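Thioredoxin domain-containing protein (PDB 3U5R) is of unknown function but belongs to the AhpC/TSA family of thioredoxin-fold proteins, and so probably has an antioxidant or other oxidoreductase activity. Local coordinates at residues A[67-71]-A[108-114]; A[42-46]-A[127-131]. One frame throughout, in Å; residues are numbered along the deposited sequence.

Contact 1 of 2, residues A[67-71]-A[108-114]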
loop_
_atom_site.group_PDB
_atom_site.type_symbol
_atom_site.label_atom_id
_atom_site.label_comp_id
_atom_site.label_asym_id
_atom_site.label_seq_id
_atom_site.Cartn_x
_atom_site.Cartn_y
_atom_site.Cartn_z
ATOM N N ILE A 67 1.623 4.725 -1.010
ATOM C CA ILE A 67 1.784 5.639 0.098
ATOM C C ILE A 67 2.637 6.860 -0.323
ATOM O O ILE A 67 2.901 7.060 -1.500
ATOM C CB ILE A 67 2.375 4.904 1.339
ATOM C CG1 ILE A 67 3.742 4.284 1.033
ATOM C CG2 ILE A 67 1.468 3.825 1.792
ATOM C CD1 ILE A 67 4.375 3.774 2.321
ATOM N N SER A 68 3.099 7.631 0.653
ATOM C CA SER A 68 3.745 8.889 0.422
ATOM C C SER A 68 4.671 9.112 1.672
ATOM O O SER A 68 4.470 8.474 2.725
ATOM C CB SER A 68 2.676 10.007 0.336
ATOM O OG SER A 68 3.199 11.268 0.764
ATOM N N ASN A 69 5.698 9.937 1.514
ATOM C CA ASN A 69 6.573 10.294 2.622
ATOM C C ASN A 69 6.047 11.445 3.504
ATOM O O ASN A 69 6.533 11.598 4.636
ATOM C CB ASN A 69 7.977 10.693 2.090
ATOM C CG ASN A 69 8.669 9.518 1.393
ATOM O OD1 ASN A 69 8.431 8.331 1.763
ATOM N ND2 ASN A 69 9.443 9.812 0.361
ATOM N N ARG A 70 5.105 12.242 3.015
ATOM C CA ARG A 70 4.660 13.413 3.769
ATOM C C ARG A 70 3.148 13.600 3.909
ATOM O O ARG A 70 2.711 14.353 4.778
ATOM C CB ARG A 70 5.292 14.707 3.201
ATOM C CG ARG A 70 5.181 15.962 4.184
ATOM C CD ARG A 70 6.464 16.898 4.217
ATOM N NE ARG A 70 6.198 18.278 4.705
ATOM C CZ ARG A 70 6.099 18.664 5.994
ATOM N NH1 ARG A 70 6.235 17.785 6.989
ATOM N NH2 ARG A 70 5.860 19.949 6.305
ATOM N N CYS A 71 2.342 12.918 3.098
ATOM C CA CYS A 71 0.890 12.941 3.303
ATOM C C CYS A 71 0.469 12.678 4.815
ATOM O O CYS A 71 0.826 11.667 5.377
ATOM C CB CYS A 71 0.235 11.878 2.370
ATOM S SG CYS A 71 -1.511 11.650 2.795
ATOM N N GLU A 108 10.065 15.933 -1.503
ATOM C CA GLU A 108 10.090 15.018 -0.361
ATOM C C GLU A 108 9.704 13.558 -0.798
ATOM O O GLU A 108 9.848 12.618 -0.017
ATOM C CB GLU A 108 9.167 15.553 0.732
ATOM C CG GLU A 108 7.713 15.644 0.259
ATOM C CD GLU A 108 7.227 17.074 -0.207
ATOM O OE1 GLU A 108 7.910 17.751 -1.032
ATOM O OE2 GLU A 108 6.091 17.464 0.218
ATOM N N GLU A 109 9.293 13.394 -2.070
ATOM C CA GLU A 109 8.817 12.094 -2.651
ATOM C C GLU A 109 9.851 11.428 -3.562
ATOM O O GLU A 109 9.560 10.416 -4.229
ATOM C CB GLU A 109 7.501 12.283 -3.434
ATOM C CG GLU A 109 6.400 12.968 -2.623
ATOM C CD GLU A 109 5.786 12.094 -1.494
ATOM O OE1 GLU A 109 6.490 11.277 -0.862
ATOM O OE2 GLU A 109 4.570 12.253 -1.202
ATOM N N THR A 110 11.091 11.913 -3.554
ATOM C CA THR A 110 12.144 11.249 -4.363
ATOM C C THR A 110 12.477 9.793 -3.897
ATOM O O THR A 110 12.298 9.391 -2.722
ATOM C CB THR A 110 13.432 12.058 -4.353
ATOM O OG1 THR A 110 13.929 12.066 -3.022
ATOM C CG2 THR A 110 13.227 13.505 -4.845
ATOM N N LEU A 111 12.983 9.000 -4.835
ATOM C CA LEU A 111 13.483 7.668 -4.527
ATOM C C LEU A 111 14.492 7.743 -3.338
ATOM O O LEU A 111 14.468 6.939 -2.391
ATOM C CB LEU A 111 14.162 7.095 -5.812
ATOM C CG LEU A 111 14.750 5.675 -5.616
ATOM C CD1 LEU A 111 13.685 4.768 -4.963
ATOM C CD2 LEU A 111 15.233 5.099 -6.918
ATOM N N GLU A 112 15.334 8.762 -3.327
ATOM C CA GLU A 112 16.292 8.929 -2.260
ATOM C C GLU A 112 15.584 9.104 -0.907
ATOM O O GLU A 112 15.958 8.491 0.028
ATOM C CB GLU A 112 17.192 10.130 -2.580
ATOM C CG GLU A 112 18.299 10.408 -1.654
ATOM C CD GLU A 112 17.838 11.054 -0.398
ATOM O OE1 GLU A 112 17.084 12.025 -0.457
ATOM O OE2 GLU A 112 18.187 10.559 0.669
ATOM N N ARG A 113 14.542 9.923 -0.871
ATOM C CA ARG A 113 13.699 10.105 0.292
ATOM C C ARG A 113 12.952 8.813 0.680
ATOM O O ARG A 113 12.814 8.490 1.802
ATOM C CB ARG A 113 12.768 11.283 0.138
ATOM C CG ARG A 113 13.437 12.621 0.310
ATOM C CD ARG A 113 13.937 12.854 1.686
ATOM N NE ARG A 113 15.357 12.575 1.750
ATOM C CZ ARG A 113 16.066 12.355 2.850
ATOM N NH1 ARG A 113 15.516 12.409 4.022
ATOM N NH2 ARG A 113 17.334 12.065 2.777
ATOM N N VAL A 114 12.513 8.084 -0.315
ATOM C CA VAL A 114 11.872 6.840 -0.064
ATOM C C VAL A 114 12.857 5.956 0.678
ATOM O O VAL A 114 12.510 5.384 1.647
ATOM C CB VAL A 114 11.455 6.163 -1.366
ATOM C CG1 VAL A 114 11.413 4.692 -1.194
ATOM C CG2 VAL A 114 10.159 6.715 -1.886
#
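The loop leaving strand 61-66 of a thioredoxin fold, which ends at C71 as the N-cap of the next helix, shows how one buried carboxylate can set the backbone of a loop leading to a helix-capping cysteine: S68 and N69 are both held by E109. Its two oxygens are shared out, each accepting on its syn lone pair. E109 OE2 accepts a hydrogen bond from S68 OG at 2.6 Å, while E109 OE1 accepts one from N69 N at 2.8 Å. The E109 side chain starts with CG anti to its carbonyl carbon and bends at chi2 (-71°), which turns the carboxylate back to the loop; N99 ND2 adds a further bond to OE1. S68 OG in turn accepts from the backbone, from R70 N at 3.1 Å and from C71 N at 3.0 Å, making an ST turn that overlaps an ST motif. Three bonds thus grip this hydroxyl, and E109, by holding S68, indirectly fixes the acceptor of C71 N. The side chains of N69 and E109 run past each other in opposite directions. N69 ND2 reaches E108 O at 2.9 Å almost straight (169° at the hydrogen), the acceptor lying in the amide plane and the donor in the carbonyl plane. N69 OD1 is bonded to Y127 OH, so the amide is fixed against flipping. At the margin, R70 CB rests on E108 CG at 3.9 Å. A cysteine at the start of the helix after a central strand is the position of the redox cysteine in thioredoxins and peroxiredoxins; C71 is consistent with that place.

Contact 2 of 2, residues A[42-46]-A[127-131]; sequences VLPDA and YLKDA
L43 lays its side chain over the edge strand 127-129, L43 CB meeting L128 CD1 at 3.8 Å. Its CG stands anti to the carbonyl carbon (chi1 -76°), and from there L43 CD2 reaches along the strand to K129 O at 3.5 Å and the CA and CB of D130. P44 turns its CB from the strand, yet its carbonyl supplies the one direct backbone bond: K129 N donates to P44 O at 3.1 Å, the donor standing almost in line with the carbonyl (174° at the oxygen). The same proline's CD lies 3.3 Å from K129 O. At D45, CB abuts L128 CD2 at 3.4 Å, whereas the carboxylate turns back to its own hairpin, where OD1 accepts N49 N. Finally A46 N donates a hydrogen bond to a water that in turn donates to Y127 O. L128 thus divides its two methyls between L43 and D45; an alanine here would remove both, which would probably open a gap beneath the hairpin and leave D45 CB without its methyl neighbour, L43 keeping only the contact to the remaining CB. Strands 43-44 and 50-51 form a small antiparallel hairpin, here fastened to an outermost strand of the central sheet, an arrangement consistent with the N-terminal hairpin of peroxiredoxin-like thioredoxin folds.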
loop_
_atom_site.group_PDB
_atom_site.type_symbol
_atom_site.label_atom_id
_atom_site.label_comp_id
_atom_site.label_asym_id
_atom_site.label_seq_id
_atom_site.Cartn_x
_atom_site.Cartn_y
_atom_site.Cartn_z
ATOM N N VAL A 42 7.376 -3.536 -12.758
ATOM C CA VAL A 42 8.795 -3.688 -12.433
ATOM C C VAL A 42 9.189 -2.342 -11.836
ATOM O O VAL A 42 9.014 -1.311 -12.478
ATOM C CB VAL A 42 9.614 -4.048 -13.687
ATOM C CG1 VAL A 42 9.235 -3.124 -14.848
ATOM C CG2 VAL A 42 11.092 -3.979 -13.397
ATOM N N LEU A 43 9.705 -2.322 -10.601
ATOM C CA LEU A 43 9.894 -1.022 -9.915
ATOM C C LEU A 43 11.120 -1.131 -9.026
ATOM O O LEU A 43 11.384 -2.183 -8.507
ATOM C CB LEU A 43 8.690 -0.764 -8.972
ATOM C CG LEU A 43 7.372 -0.316 -9.640
ATOM C CD1 LEU A 43 6.347 -0.198 -8.579
ATOM C CD2 LEU A 43 7.390 0.984 -10.394
ATOM N N PRO A 44 11.820 -0.017 -8.795
ATOM C CA PRO A 44 13.092 -0.093 -8.113
ATOM C C PRO A 44 12.949 0.348 -6.636
ATOM O O PRO A 44 12.114 1.211 -6.358
ATOM C CB PRO A 44 13.941 0.926 -8.850
ATOM C CG PRO A 44 12.870 2.045 -9.326
ATOM C CD PRO A 44 11.617 1.206 -9.587
ATOM N N ASP A 45 13.793 -0.185 -5.757
ATOM C CA ASP A 45 13.953 0.336 -4.424
ATOM C C ASP A 45 15.125 1.331 -4.396
ATOM O O ASP A 45 15.749 1.662 -5.478
ATOM C CB ASP A 45 14.044 -0.782 -3.342
ATOM C CG ASP A 45 15.381 -1.519 -3.327
ATOM O OD1 ASP A 45 16.310 -1.148 -4.091
ATOM O OD2 ASP A 45 15.507 -2.483 -2.519
ATOM N N ALA A 46 15.439 1.878 -3.225
ATOM C CA ALA A 46 16.360 3.054 -3.271
ATOM C C ALA A 46 17.793 2.588 -3.450
ATOM O O ALA A 46 18.713 3.429 -3.627
ATOM C CB ALA A 46 16.273 3.881 -1.978
ATOM N N TYR A 127 9.855 -0.725 -0.405
ATOM C CA TYR A 127 9.195 0.526 -0.658
ATOM C C TYR A 127 9.805 1.092 -1.910
ATOM O O TYR A 127 10.970 1.485 -1.938
ATOM C CB TYR A 127 9.383 1.441 0.570
ATOM C CG TYR A 127 8.665 2.743 0.529
ATOM C CD1 TYR A 127 7.614 2.994 -0.390
ATOM C CD2 TYR A 127 9.046 3.778 1.396
ATOM C CE1 TYR A 127 6.982 4.258 -0.417
ATOM C CE2 TYR A 127 8.388 5.023 1.393
ATOM C CZ TYR A 127 7.378 5.252 0.509
ATOM O OH TYR A 127 6.784 6.511 0.494
ATOM N N LEU A 128 9.003 1.141 -2.959
ATOM C CA LEU A 128 9.528 1.351 -4.302
ATOM C C LEU A 128 9.069 2.640 -4.894
ATOM O O LEU A 128 7.992 3.128 -4.557
ATOM C CB LEU A 128 8.979 0.228 -5.173
ATOM C CG LEU A 128 9.247 -1.143 -4.547
ATOM C CD1 LEU A 128 8.669 -2.240 -5.432
ATOM C CD2 LEU A 128 10.800 -1.388 -4.303
ATOM N N LYS A 129 9.825 3.172 -5.844
ATOM C CA LYS A 129 9.386 4.390 -6.545
ATOM C C LYS A 129 8.727 4.084 -7.893
ATOM O O LYS A 129 9.364 3.409 -8.716
ATOM C CB LYS A 129 10.555 5.316 -6.793
ATOM C CG LYS A 129 10.125 6.639 -7.477
ATOM C CD LYS A 129 9.478 7.549 -6.464
ATOM C CE LYS A 129 8.779 8.681 -7.235
ATOM N NZ LYS A 129 7.944 9.352 -6.196
ATOM N N ASP A 130 7.502 4.615 -8.149
ATOM C CA ASP A 130 6.798 4.462 -9.479
ATOM C C ASP A 130 6.904 5.799 -10.258
ATOM O O ASP A 130 5.939 6.559 -10.300
ATOM C CB ASP A 130 5.344 3.988 -9.222
ATOM C CG ASP A 130 4.398 4.071 -10.426
ATOM O OD1 ASP A 130 4.802 3.840 -11.570
ATOM O OD2 ASP A 130 3.179 4.346 -10.194
ATOM N N ALA A 131 8.099 6.086 -10.808
ATOM C CA ALA A 131 8.422 7.410 -11.393
ATOM C C ALA A 131 7.532 7.796 -12.549
ATOM O O ALA A 131 7.147 8.934 -12.623
ATOM C CB ALA A 131 9.974 7.520 -11.856
HETATM O O HOH W 1 13.575 1.681 -1.105
#

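The two contacts illustrate how one edge strand serves two contacts. Their centres lie 11 Å apart, and along the chain the order is 42-46, 67-71, 108-114, 127-131, so contact 1 falls wholly within the span bridged by contact 2. Helix 111-121 leads directly into strand 127-129, the outermost strand beside 93-99 and then 61-66 in the mixed sheet. The side chain of L128 faces the hairpin, while the side chains of Y127 and K129 lead to contact 1: K129 NZ probably bonds E109 O at 2.8 Å, and the Y127 ring packs on I67, with Y127 CE1 3.6 Å from I67 CG1. The strand thus stands between the hairpin and the loop before C71 and touches both.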